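Local coordinates for AvrRpt2 (Erwinia amylovora, PDB 6HQZ), which acts as a type III effector of the fire blight bacterium and, as a papain-like cysteine protease of family C70, probably cleaves proteins of the host plant, at residues A23-L28 against P92-W97; P41-S46 against V145-L150; R76-N81 against L141-P146; H105-T110 against F121-R126. One frame throughout, in Å; residues are numbered along the deposited sequence.

Contact 1 (A23-L28 against P92-W97); sequences ACTRML and PIMFGW
The end of helix 19-27 lies over the start of strand 93-98, with Cys-24 facing Met-94 and Leu-28 facing Pro-92, each pair 6.2 Å apart between CA atoms. Met-94 carries most of the bridge from the strand side. Its CG stands between its own backbone N and carbonyl carbon (chi1 57°), and with the chain extended from CA to SD the thioether reaches up to the helix. There SD settles between two consecutive residues, 3.7 Å from CB of Cys-24 and equally 3.7 Å from CG2 of Thr-25. CE runs on past the same methyl. Thr-25 offers its methyl while its OG1 is hydrogen-bonded to the carbonyl oxygens of Trp-21 and Tyr-22. This helix-on-sheet layer belongs to the papain-like fold of clan CA, in whose proteases the catalytic cysteine usually sits at the N-terminal end of such a helix; the contact here uses the second half of the helix and is carried by van der Waals packing. Leu-28, just past the helix, uses both branches. CD1 meets the ring of Pro-92, 3.8 Å from CB, the two side chains sliding past each other in opposite directions, and lies 3.6 Å from the carbonyl O of Pro-92. CD2 instead approaches CG of Met-94 at 4.0 Å, the side chains crossing at about a right angle. Ile-93 and Phe-95 turn from the helix, and Phe-95 meets Phe-137 edge-to-face, while Val-108 of the neighbouring strand packs under Cys-24 and Met-27.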
# COMPACT_ATOMS: atom_id res chain seq x y z
N ALA A 23 -7.41 11.45 -21.14
CA ALA A 23 -8.21 11.36 -19.94
C ALA A 23 -7.47 10.68 -18.78
O ALA A 23 -7.50 11.22 -17.65
CB ALA A 23 -9.53 10.68 -20.19
N CYS A 24 -6.83 9.54 -19.03
CA CYS A 24 -6.13 8.80 -18.00
C CYS A 24 -4.94 9.63 -17.45
O CYS A 24 -4.74 9.66 -16.26
CB CYS A 24 -5.66 7.41 -18.52
SG CYS A 24 -7.06 6.29 -18.79
N THR A 25 -4.17 10.24 -18.32
CA THR A 25 -3.01 10.99 -17.85
C THR A 25 -3.51 12.21 -17.01
O THR A 25 -2.92 12.45 -15.96
CB THR A 25 -2.06 11.40 -18.98
OG1 THR A 25 -2.80 12.09 -19.98
CG2 THR A 25 -1.38 10.26 -19.55
N ARG A 26 -4.63 12.85 -17.40
CA ARG A 26 -5.26 13.92 -16.61
C ARG A 26 -5.76 13.42 -15.24
O ARG A 26 -5.54 14.10 -14.21
CB ARG A 26 -6.38 14.69 -17.36
CG ARG A 26 -6.54 16.14 -16.92
CD ARG A 26 -7.29 17.07 -17.91
NE ARG A 26 -7.39 16.48 -19.25
CZ ARG A 26 -8.42 16.59 -20.09
NH1 ARG A 26 -9.46 17.36 -19.80
NH2 ARG A 26 -8.36 15.94 -21.25
N MET A 27 -6.33 12.22 -15.20
CA MET A 27 -6.72 11.62 -13.93
C MET A 27 -5.53 11.35 -13.02
O MET A 27 -5.70 11.38 -11.81
CB MET A 27 -7.57 10.36 -14.10
CG MET A 27 -8.90 10.64 -14.74
SD MET A 27 -9.97 9.19 -14.73
CE MET A 27 -9.67 8.49 -16.33
N LEU A 28 -4.35 11.14 -13.61
CA LEU A 28 -3.11 10.91 -12.83
C LEU A 28 -2.45 12.23 -12.33
O LEU A 28 -1.38 12.18 -11.69
CB LEU A 28 -2.10 10.10 -13.63
CG LEU A 28 -2.01 8.61 -13.31
CD1 LEU A 28 -3.32 7.81 -13.37
CD2 LEU A 28 -0.95 7.96 -14.17
N PRO A 92 -2.68 6.48 -8.29
CA PRO A 92 -3.41 5.81 -9.38
C PRO A 92 -2.54 5.32 -10.56
O PRO A 92 -1.46 5.91 -10.91
CB PRO A 92 -4.40 6.87 -9.86
CG PRO A 92 -3.90 8.16 -9.34
CD PRO A 92 -3.01 7.90 -8.15
N ILE A 93 -2.98 4.25 -11.15
CA ILE A 93 -2.17 3.56 -12.16
C ILE A 93 -3.03 3.37 -13.44
O ILE A 93 -4.13 2.81 -13.41
CB ILE A 93 -1.77 2.17 -11.67
CG1 ILE A 93 -0.87 2.25 -10.48
CG2 ILE A 93 -1.07 1.37 -12.78
CD1 ILE A 93 -0.79 0.96 -9.69
N MET A 94 -2.52 3.90 -14.53
CA MET A 94 -3.23 3.73 -15.80
C MET A 94 -2.76 2.46 -16.51
O MET A 94 -1.54 2.26 -16.69
CB MET A 94 -3.12 4.91 -16.73
CG MET A 94 -1.80 5.41 -17.13
SD MET A 94 -2.00 6.95 -18.10
CE MET A 94 -0.69 6.67 -19.28
N PHE A 95 -3.74 1.67 -16.90
CA PHE A 95 -3.52 0.35 -17.49
C PHE A 95 -4.22 0.18 -18.83
O PHE A 95 -5.35 0.64 -19.08
CB PHE A 95 -3.91 -0.80 -16.53
CG PHE A 95 -5.36 -0.93 -16.25
CD1 PHE A 95 -5.94 -0.15 -15.27
CD2 PHE A 95 -6.15 -1.87 -16.88
CE1 PHE A 95 -7.26 -0.29 -14.93
CE2 PHE A 95 -7.47 -2.03 -16.52
CZ PHE A 95 -8.04 -1.23 -15.58
N GLY A 96 -3.49 -0.55 -19.68
CA GLY A 96 -3.95 -0.96 -20.99
C GLY A 96 -4.54 -2.33 -20.90
O GLY A 96 -3.92 -3.20 -20.30
N TRP A 97 -5.70 -2.55 -21.53
CA TRP A 97 -6.36 -3.86 -21.48
C TRP A 97 -7.22 -4.12 -22.66
O TRP A 97 -7.63 -3.20 -23.35
CB TRP A 97 -7.18 -4.03 -20.20
CG TRP A 97 -8.33 -3.10 -20.06
CD1 TRP A 97 -8.30 -1.75 -19.77
CD2 TRP A 97 -9.73 -3.46 -20.11
NE1 TRP A 97 -9.58 -1.28 -19.64
CE2 TRP A 97 -10.47 -2.31 -19.79
CE3 TRP A 97 -10.41 -4.66 -20.31
CZ2 TRP A 97 -11.83 -2.30 -19.75
CZ3 TRP A 97 -11.80 -4.67 -20.22
CH2 TRP A 97 -12.49 -3.49 -19.97

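Contact 2 (P41-S46 against V145-L150); sequences PELYDS and VPHAML
Leu-43 and His-147 form the direct polar link between helix 40-45 and the turn before strand 149-152: NE2 of His-147 donates to the carbonyl O of Leu-43 at 2.8 Å, with an N-H...O angle of 154°. The bond is somewhat skewed, since the nitrogen stands 22° out of the carbonyl plane and the oxygen lies a little off the imidazole plane. A second polar link runs through a water, 2.7 Å from OH of Tyr-44, in the plane of the phenol ring at its edge, and donating to the carbonyl O of His-147 at 2.9 Å. Van der Waals contacts fill in between. CD1 of Leu-43 comes within 3.4 Å of NE2 of His-147, close beside the hydrogen bond, while CG of the same leucine covers the centre of one face of the Tyr-44 ring. Val-145 spreads its branches: CG1 lies 3.6 Å from the carbonyl O of Leu-43, and CG2 meets the edge of the Tyr-44 ring, 3.8 Å from CD1. Its CB also sits over one face of the imidazole. The type I turn from Val-145 to Ala-148 presents Val-145 and His-147 to the helix. Because ND1 of His-147 is hydrogen-bonded to Arg-55 NH1, the ring is gripped at both nitrogens; this is consistent with a neutral imidazole protonated at NE2, its rotation fixed by a helix carbonyl and an arginine.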
# COMPACT_ATOMS: atom_id res chain seq x y z
N PRO A 41 -3.77 -0.51 -30.11
CA PRO A 41 -3.23 -1.85 -30.43
C PRO A 41 -1.71 -1.89 -30.61
O PRO A 41 -1.07 -2.83 -30.15
CB PRO A 41 -3.89 -2.22 -31.77
CG PRO A 41 -4.98 -1.22 -31.98
CD PRO A 41 -4.88 -0.12 -31.01
N GLU A 42 -1.17 -0.84 -31.19
CA GLU A 42 0.27 -0.77 -31.43
C GLU A 42 1.08 -0.50 -30.15
O GLU A 42 2.20 -1.01 -29.95
CB GLU A 42 0.55 0.24 -32.54
CG GLU A 42 -0.03 -0.22 -33.90
CD GLU A 42 -1.55 -0.06 -34.05
OE1 GLU A 42 -2.16 0.79 -33.32
OE2 GLU A 42 -2.12 -0.78 -34.92
N LEU A 43 0.48 0.30 -29.28
CA LEU A 43 1.04 0.62 -28.00
C LEU A 43 1.03 -0.63 -27.13
O LEU A 43 2.00 -0.85 -26.42
CB LEU A 43 0.24 1.74 -27.33
CG LEU A 43 0.65 2.10 -25.90
CD1 LEU A 43 2.07 2.57 -25.93
CD2 LEU A 43 -0.27 3.12 -25.27
N TYR A 44 -0.03 -1.45 -27.18
CA TYR A 44 -0.21 -2.51 -26.17
C TYR A 44 -0.02 -3.91 -26.66
O TYR A 44 0.13 -4.85 -25.84
CB TYR A 44 -1.58 -2.37 -25.50
CG TYR A 44 -1.63 -1.24 -24.56
CD1 TYR A 44 -0.77 -1.17 -23.48
CD2 TYR A 44 -2.53 -0.21 -24.73
CE1 TYR A 44 -0.78 -0.08 -22.60
CE2 TYR A 44 -2.57 0.85 -23.86
CZ TYR A 44 -1.71 0.94 -22.78
OH TYR A 44 -1.73 2.04 -21.91
N ASP A 45 -0.04 -4.08 -27.96
CA ASP A 45 0.02 -5.41 -28.51
C ASP A 45 0.94 -5.60 -29.72
O ASP A 45 0.80 -6.60 -30.40
CB ASP A 45 -1.37 -5.89 -28.91
CG ASP A 45 -1.45 -7.41 -29.03
OD1 ASP A 45 -0.61 -8.15 -28.45
OD2 ASP A 45 -2.33 -7.87 -29.77
N SER A 46 1.86 -4.69 -29.99
CA SER A 46 2.71 -4.82 -31.21
C SER A 46 3.92 -5.65 -30.90
O SER A 46 4.38 -5.63 -29.79
CB SER A 46 3.21 -3.46 -31.72
OG SER A 46 2.30 -2.86 -32.61
N VAL A 145 3.59 -5.96 -23.12
CA VAL A 145 4.45 -4.76 -23.14
C VAL A 145 4.81 -4.37 -21.72
O VAL A 145 3.96 -4.51 -20.81
CB VAL A 145 3.82 -3.55 -23.88
CG1 VAL A 145 3.67 -3.90 -25.37
CG2 VAL A 145 2.50 -3.10 -23.28
N PRO A 146 6.01 -3.90 -21.51
CA PRO A 146 6.41 -3.54 -20.15
C PRO A 146 5.68 -2.32 -19.61
O PRO A 146 5.70 -2.10 -18.40
CB PRO A 146 7.92 -3.24 -20.28
CG PRO A 146 8.31 -3.81 -21.56
CD PRO A 146 7.14 -3.79 -22.46
N HIS A 147 5.04 -1.55 -20.49
CA HIS A 147 4.39 -0.29 -20.10
C HIS A 147 2.90 -0.44 -19.93
O HIS A 147 2.17 0.51 -20.04
CB HIS A 147 4.71 0.85 -21.06
CG HIS A 147 4.56 0.50 -22.51
ND1 HIS A 147 5.60 -0.00 -23.25
CD2 HIS A 147 3.50 0.58 -23.35
CE1 HIS A 147 5.19 -0.21 -24.49
NE2 HIS A 147 3.90 0.10 -24.56
N ALA A 148 2.48 -1.66 -19.61
CA ALA A 148 1.10 -2.01 -19.41
C ALA A 148 0.44 -1.16 -18.31
O ALA A 148 -0.76 -0.87 -18.43
CB ALA A 148 0.98 -3.50 -19.11
N MET A 149 1.21 -0.75 -17.28
CA MET A 149 0.67 -0.10 -16.09
C MET A 149 1.61 1.05 -15.79
O MET A 149 2.79 0.80 -15.47
CB MET A 149 0.69 -1.11 -14.93
CG MET A 149 -0.45 -2.17 -15.03
SD MET A 149 -0.18 -3.43 -13.80
CE MET A 149 -0.59 -2.57 -12.33
N LEU A 150 1.11 2.28 -15.94
CA LEU A 150 1.88 3.47 -15.76
C LEU A 150 1.38 4.26 -14.56
O LEU A 150 0.18 4.30 -14.25
CB LEU A 150 1.85 4.38 -16.99
CG LEU A 150 2.55 3.87 -18.24
CD1 LEU A 150 2.39 4.88 -19.37
CD2 LEU A 150 4.04 3.60 -18.04
O HOH W 1 -0.29 1.94 -19.65

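Contact 3 (R76-N81 against L141-P146); sequences RQFSAN and LAWRVP
Bends at chi2 (-87°) and chi3 fold the Arg-76 side chain back along Trp-143, whose own CG, anti to its carbonyl carbon, lays the indole beneath the arginine backbone. Arg-76 CA sits over the six-membered ring, 3.5 Å from its centroid, in a CH-pi contact, and its carbonyl carbon follows 3.4 Å from CZ2. CD lies over the indole rim beside CB. The guanidinium is parallel to the indole within 1° but displaced toward the stem, its CZ 3.4 Å from CB of Trp-143. On the opposite indole face lies CD2 of Leu-141, which also touches the edge of Phe-78, 3.9 Å from CE2. The Phe-78 and Trp-143 rings are tilted by 23° but slid apart, and meet where CE2 approaches CH2 at 3.5 Å. Trp-143 stands in the type I turn Ala-142 to Val-145, before strand 149-152, and packs on the loop leading to Ser-79, N-cap of helix 80-90. Asn-138 of helix 134-140 ties both segments, its O taking Trp-143 NE1 and its OD1 Phe-78 N. The indole is sandwiched between backbone and leucine with its N-H satisfied, while the flat guanidinium, without a hydrogen bond across the contact, probably adds mainly dispersion.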
# COMPACT_ATOMS: atom_id res chain seq x y z
N ARG A 76 2.42 -13.52 -14.79
CA ARG A 76 1.27 -12.90 -15.45
C ARG A 76 0.00 -12.95 -14.61
O ARG A 76 -1.10 -13.19 -15.13
CB ARG A 76 0.96 -13.58 -16.78
CG ARG A 76 2.11 -13.74 -17.74
CD ARG A 76 2.25 -12.53 -18.59
NE ARG A 76 2.49 -12.74 -20.03
CZ ARG A 76 1.57 -12.98 -20.97
NH1 ARG A 76 0.29 -13.25 -20.72
NH2 ARG A 76 1.97 -12.97 -22.21
N GLN A 77 0.15 -12.72 -13.30
CA GLN A 77 -0.99 -12.65 -12.41
C GLN A 77 -0.64 -11.72 -11.20
O GLN A 77 0.41 -11.86 -10.62
CB GLN A 77 -1.22 -14.05 -11.90
CG GLN A 77 -2.61 -14.39 -11.45
CD GLN A 77 -2.76 -15.90 -11.37
OE1 GLN A 77 -3.37 -16.54 -12.26
NE2 GLN A 77 -2.17 -16.48 -10.35
N PHE A 78 -1.51 -10.80 -10.84
CA PHE A 78 -1.45 -10.01 -9.62
C PHE A 78 -2.45 -10.54 -8.61
O PHE A 78 -3.58 -10.93 -8.95
CB PHE A 78 -1.79 -8.53 -9.87
CG PHE A 78 -0.74 -7.77 -10.60
CD1 PHE A 78 0.35 -7.31 -9.95
CD2 PHE A 78 -0.87 -7.49 -11.95
CE1 PHE A 78 1.34 -6.63 -10.62
CE2 PHE A 78 0.11 -6.82 -12.63
CZ PHE A 78 1.17 -6.34 -11.96
N SER A 79 -2.08 -10.42 -7.34
CA SER A 79 -3.03 -10.61 -6.27
C SER A 79 -3.71 -9.29 -5.92
O SER A 79 -3.17 -8.18 -6.18
CB SER A 79 -2.33 -11.17 -5.04
OG SER A 79 -1.35 -10.24 -4.61
N ALA A 80 -4.89 -9.41 -5.32
CA ALA A 80 -5.57 -8.27 -4.67
C ALA A 80 -4.61 -7.50 -3.77
O ALA A 80 -4.51 -6.28 -3.90
CB ALA A 80 -6.81 -8.73 -3.89
N ASN A 81 -3.89 -8.20 -2.89
CA ASN A 81 -2.97 -7.49 -2.00
C ASN A 81 -1.85 -6.78 -2.77
O ASN A 81 -1.49 -5.65 -2.43
CB ASN A 81 -2.32 -8.42 -0.97
CG ASN A 81 -3.29 -8.87 0.10
OD1 ASN A 81 -4.30 -8.24 0.37
ND2 ASN A 81 -2.98 -9.98 0.71
N LEU A 141 -5.08 -7.67 -19.13
CA LEU A 141 -4.02 -6.69 -19.07
C LEU A 141 -3.04 -6.87 -20.21
O LEU A 141 -2.83 -8.01 -20.71
CB LEU A 141 -3.24 -6.82 -17.74
CG LEU A 141 -2.15 -5.80 -17.47
CD1 LEU A 141 -2.65 -4.36 -17.31
CD2 LEU A 141 -1.40 -6.22 -16.21
N ALA A 142 -2.48 -5.76 -20.66
CA ALA A 142 -1.48 -5.78 -21.73
C ALA A 142 -0.10 -6.37 -21.35
O ALA A 142 0.88 -5.73 -21.55
CB ALA A 142 -1.31 -4.38 -22.29
N TRP A 143 -0.08 -7.63 -20.98
CA TRP A 143 1.13 -8.32 -20.50
C TRP A 143 2.28 -8.30 -21.48
O TRP A 143 3.41 -8.36 -21.08
CB TRP A 143 0.80 -9.75 -20.17
CG TRP A 143 -0.09 -9.88 -19.04
CD1 TRP A 143 -1.39 -10.19 -19.07
CD2 TRP A 143 0.26 -9.70 -17.68
NE1 TRP A 143 -1.89 -10.23 -17.81
CE2 TRP A 143 -0.91 -9.91 -16.93
CE3 TRP A 143 1.44 -9.39 -17.01
CZ2 TRP A 143 -0.94 -9.81 -15.52
CZ3 TRP A 143 1.44 -9.34 -15.60
CH2 TRP A 143 0.24 -9.52 -14.88
N ARG A 144 1.99 -8.15 -22.76
CA ARG A 144 3.00 -8.21 -23.79
C ARG A 144 3.97 -7.05 -23.75
O ARG A 144 5.10 -7.17 -24.28
CB ARG A 144 2.41 -8.32 -25.20
CG ARG A 144 3.42 -8.40 -26.31
CD ARG A 144 2.75 -8.62 -27.65
NE ARG A 144 3.55 -9.54 -28.41
CZ ARG A 144 3.12 -10.11 -29.53
NH1 ARG A 144 1.90 -9.83 -30.02
NH2 ARG A 144 3.91 -10.95 -30.16
N VAL A 145 3.59 -5.96 -23.12
CA VAL A 145 4.45 -4.76 -23.14
C VAL A 145 4.81 -4.37 -21.72
O VAL A 145 3.96 -4.51 -20.81
CB VAL A 145 3.82 -3.55 -23.88
CG1 VAL A 145 3.67 -3.90 -25.37
CG2 VAL A 145 2.50 -3.10 -23.28
N PRO A 146 6.01 -3.90 -21.51
CA PRO A 146 6.41 -3.54 -20.15
C PRO A 146 5.68 -2.32 -19.61
O PRO A 146 5.70 -2.10 -18.40
CB PRO A 146 7.92 -3.24 -20.28
CG PRO A 146 8.31 -3.81 -21.56
CD PRO A 146 7.14 -3.79 -22.46

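Contact 4 (H105-T110 against F121-R126); sequences HMSVLT and FHDPQR
The hairpin of strands 104-113 and 118-123, within the antiparallel sheet, is paired here through Val-108 and His-122, a hydrogen-bonded pair. Val-108 N donates to His-122 O at 2.9 Å, and His-122 N returns to Val-108 O at 2.8 Å. The same Val-108 oxygen also receives a CA-H...O contact from Phe-121, 3.0 Å from its CA. Leu-109 and Phe-121 make the adjacent non-hydrogen-bonded pair, their CA atoms 4.4 Å apart. With CG set between backbone N and carbonyl carbon (chi1 67°), the Phe-121 ring swings along the neighbouring strand to Ser-107, where CD2 lies 3.7 Å from the serine CB. Ser-107 OG is itself hydrogen-bonded to Trp-97 NE1. In this sheet of the papain-like domain Val-108 and His-122 face helix 19-27, whereas Leu-109 and Phe-121 point to the other side. On the helix side Thr-110 sets CG2 squarely over the imidazole of His-122, 4.3 Å from its centroid and 8° off the normal, a CH-pi contact. That ring is held at both nitrogens, NE2 by Val-8 O and ND1 by Asp-129 N. Regular pairing stops at Pro-124, which brings CD to 3.3 Å from Met-106 O where an N-H would next be due. The chain curls away across the proline in an Asx turn, Asp-123 OD1 accepting from Gln-125 N at 2.8 Å.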
# COMPACT_ATOMS: atom_id res chain seq x y z
N HIS A 105 -8.07 -0.61 -24.70
CA HIS A 105 -8.53 0.56 -23.93
C HIS A 105 -7.57 0.90 -22.81
O HIS A 105 -6.81 0.05 -22.34
CB HIS A 105 -9.95 0.26 -23.34
CG HIS A 105 -10.96 0.04 -24.39
ND1 HIS A 105 -11.74 1.06 -24.87
CD2 HIS A 105 -11.21 -1.03 -25.17
CE1 HIS A 105 -12.52 0.60 -25.83
NE2 HIS A 105 -12.20 -0.67 -26.05
N MET A 106 -7.68 2.13 -22.29
CA MET A 106 -6.94 2.55 -21.15
C MET A 106 -7.89 2.98 -20.07
O MET A 106 -8.89 3.64 -20.39
CB MET A 106 -6.06 3.71 -21.51
CG MET A 106 -4.86 3.40 -22.35
SD MET A 106 -4.04 4.94 -22.73
CE MET A 106 -3.47 5.37 -21.09
N SER A 107 -7.57 2.61 -18.82
CA SER A 107 -8.39 2.94 -17.67
C SER A 107 -7.51 3.23 -16.52
O SER A 107 -6.29 3.00 -16.59
CB SER A 107 -9.32 1.78 -17.34
OG SER A 107 -10.28 1.58 -18.37
N VAL A 108 -8.08 3.75 -15.45
CA VAL A 108 -7.30 4.10 -14.28
C VAL A 108 -7.68 3.32 -13.08
O VAL A 108 -8.83 3.43 -12.63
CB VAL A 108 -7.44 5.62 -13.93
CG1 VAL A 108 -6.61 5.89 -12.65
CG2 VAL A 108 -6.93 6.48 -15.09
N LEU A 109 -6.73 2.52 -12.59
CA LEU A 109 -6.87 1.71 -11.39
C LEU A 109 -6.82 2.62 -10.19
O LEU A 109 -5.85 3.40 -10.05
CB LEU A 109 -5.74 0.71 -11.24
CG LEU A 109 -5.87 -0.25 -10.07
CD1 LEU A 109 -7.13 -1.15 -10.12
CD2 LEU A 109 -4.58 -1.04 -10.06
N THR A 110 -7.82 2.51 -9.33
CA THR A 110 -7.90 3.37 -8.10
C THR A 110 -7.96 2.64 -6.75
O THR A 110 -7.71 3.27 -5.69
CB THR A 110 -9.10 4.32 -8.15
OG1 THR A 110 -10.33 3.55 -8.01
CG2 THR A 110 -9.03 5.16 -9.43
N PHE A 121 -11.91 1.03 -10.84
CA PHE A 121 -11.25 1.81 -11.86
C PHE A 121 -12.18 2.81 -12.48
O PHE A 121 -13.41 2.62 -12.53
CB PHE A 121 -10.65 0.90 -12.95
CG PHE A 121 -11.65 0.16 -13.77
CD1 PHE A 121 -12.29 -1.00 -13.28
CD2 PHE A 121 -11.98 0.61 -15.05
CE1 PHE A 121 -13.21 -1.69 -14.08
CE2 PHE A 121 -12.90 -0.09 -15.86
CZ PHE A 121 -13.55 -1.21 -15.38
N HIS A 122 -11.57 3.91 -12.92
CA HIS A 122 -12.22 4.95 -13.69
C HIS A 122 -12.04 4.56 -15.17
O HIS A 122 -10.92 4.44 -15.64
CB HIS A 122 -11.53 6.31 -13.54
CG HIS A 122 -11.82 7.00 -12.25
ND1 HIS A 122 -12.86 6.62 -11.42
CD2 HIS A 122 -11.23 8.05 -11.65
CE1 HIS A 122 -12.87 7.40 -10.35
NE2 HIS A 122 -11.92 8.31 -10.49
N ASP A 123 -13.14 4.49 -15.90
CA ASP A 123 -13.15 4.16 -17.33
C ASP A 123 -13.57 5.42 -18.09
O ASP A 123 -14.70 5.89 -17.97
CB ASP A 123 -14.12 3.03 -17.58
CG ASP A 123 -14.06 2.50 -19.03
OD1 ASP A 123 -14.09 3.28 -19.98
OD2 ASP A 123 -14.08 1.30 -19.21
N PRO A 124 -12.66 6.00 -18.87
CA PRO A 124 -12.95 7.21 -19.54
C PRO A 124 -14.16 7.14 -20.49
O PRO A 124 -14.67 8.20 -20.94
CB PRO A 124 -11.67 7.49 -20.35
CG PRO A 124 -10.62 6.62 -19.82
CD PRO A 124 -11.29 5.54 -19.03
N GLN A 125 -14.61 5.94 -20.84
CA GLN A 125 -15.76 5.83 -21.69
C GLN A 125 -16.98 5.24 -21.05
O GLN A 125 -18.01 5.30 -21.64
CB GLN A 125 -15.41 5.09 -22.98
CG GLN A 125 -16.45 5.16 -24.04
CD GLN A 125 -17.17 6.51 -24.24
OE1 GLN A 125 -16.52 7.51 -24.55
NE2 GLN A 125 -18.52 6.53 -24.14
N ARG A 126 -16.86 4.69 -19.87
CA ARG A 126 -17.94 4.10 -19.18
C ARG A 126 -18.30 4.72 -17.86
O ARG A 126 -19.48 4.66 -17.49
CB ARG A 126 -17.68 2.62 -18.99
CG ARG A 126 -17.74 1.91 -20.29
CD ARG A 126 -19.19 1.71 -20.62
NE ARG A 126 -19.30 0.60 -21.52
CZ ARG A 126 -19.00 0.69 -22.79
NH1 ARG A 126 -18.66 1.87 -23.32
NH2 ARG A 126 -19.12 -0.39 -23.52

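Contacts 1 and 4 form one buried block, their centres about 7 Å apart: strands 93-98 and 104-113 are neighbours in the sheet, and Met-27 of the helix packs on His-122 of the hairpin. Contact 1 is helix-on-sheet packing without polar bonds, contact 4 backbone pairing within the sheet. Contact 2, also buried, reaches the same sheet through strand 149-152, joined to 93-98 by Met-94 N to Leu-150 O, but relies on a histidine and a water. Contact 3 shares Val-145 and Pro-146 with it and is only partly buried; there an exposed arginine covers one face of an indole, and Phe-78 touches Met-149 of the sheet.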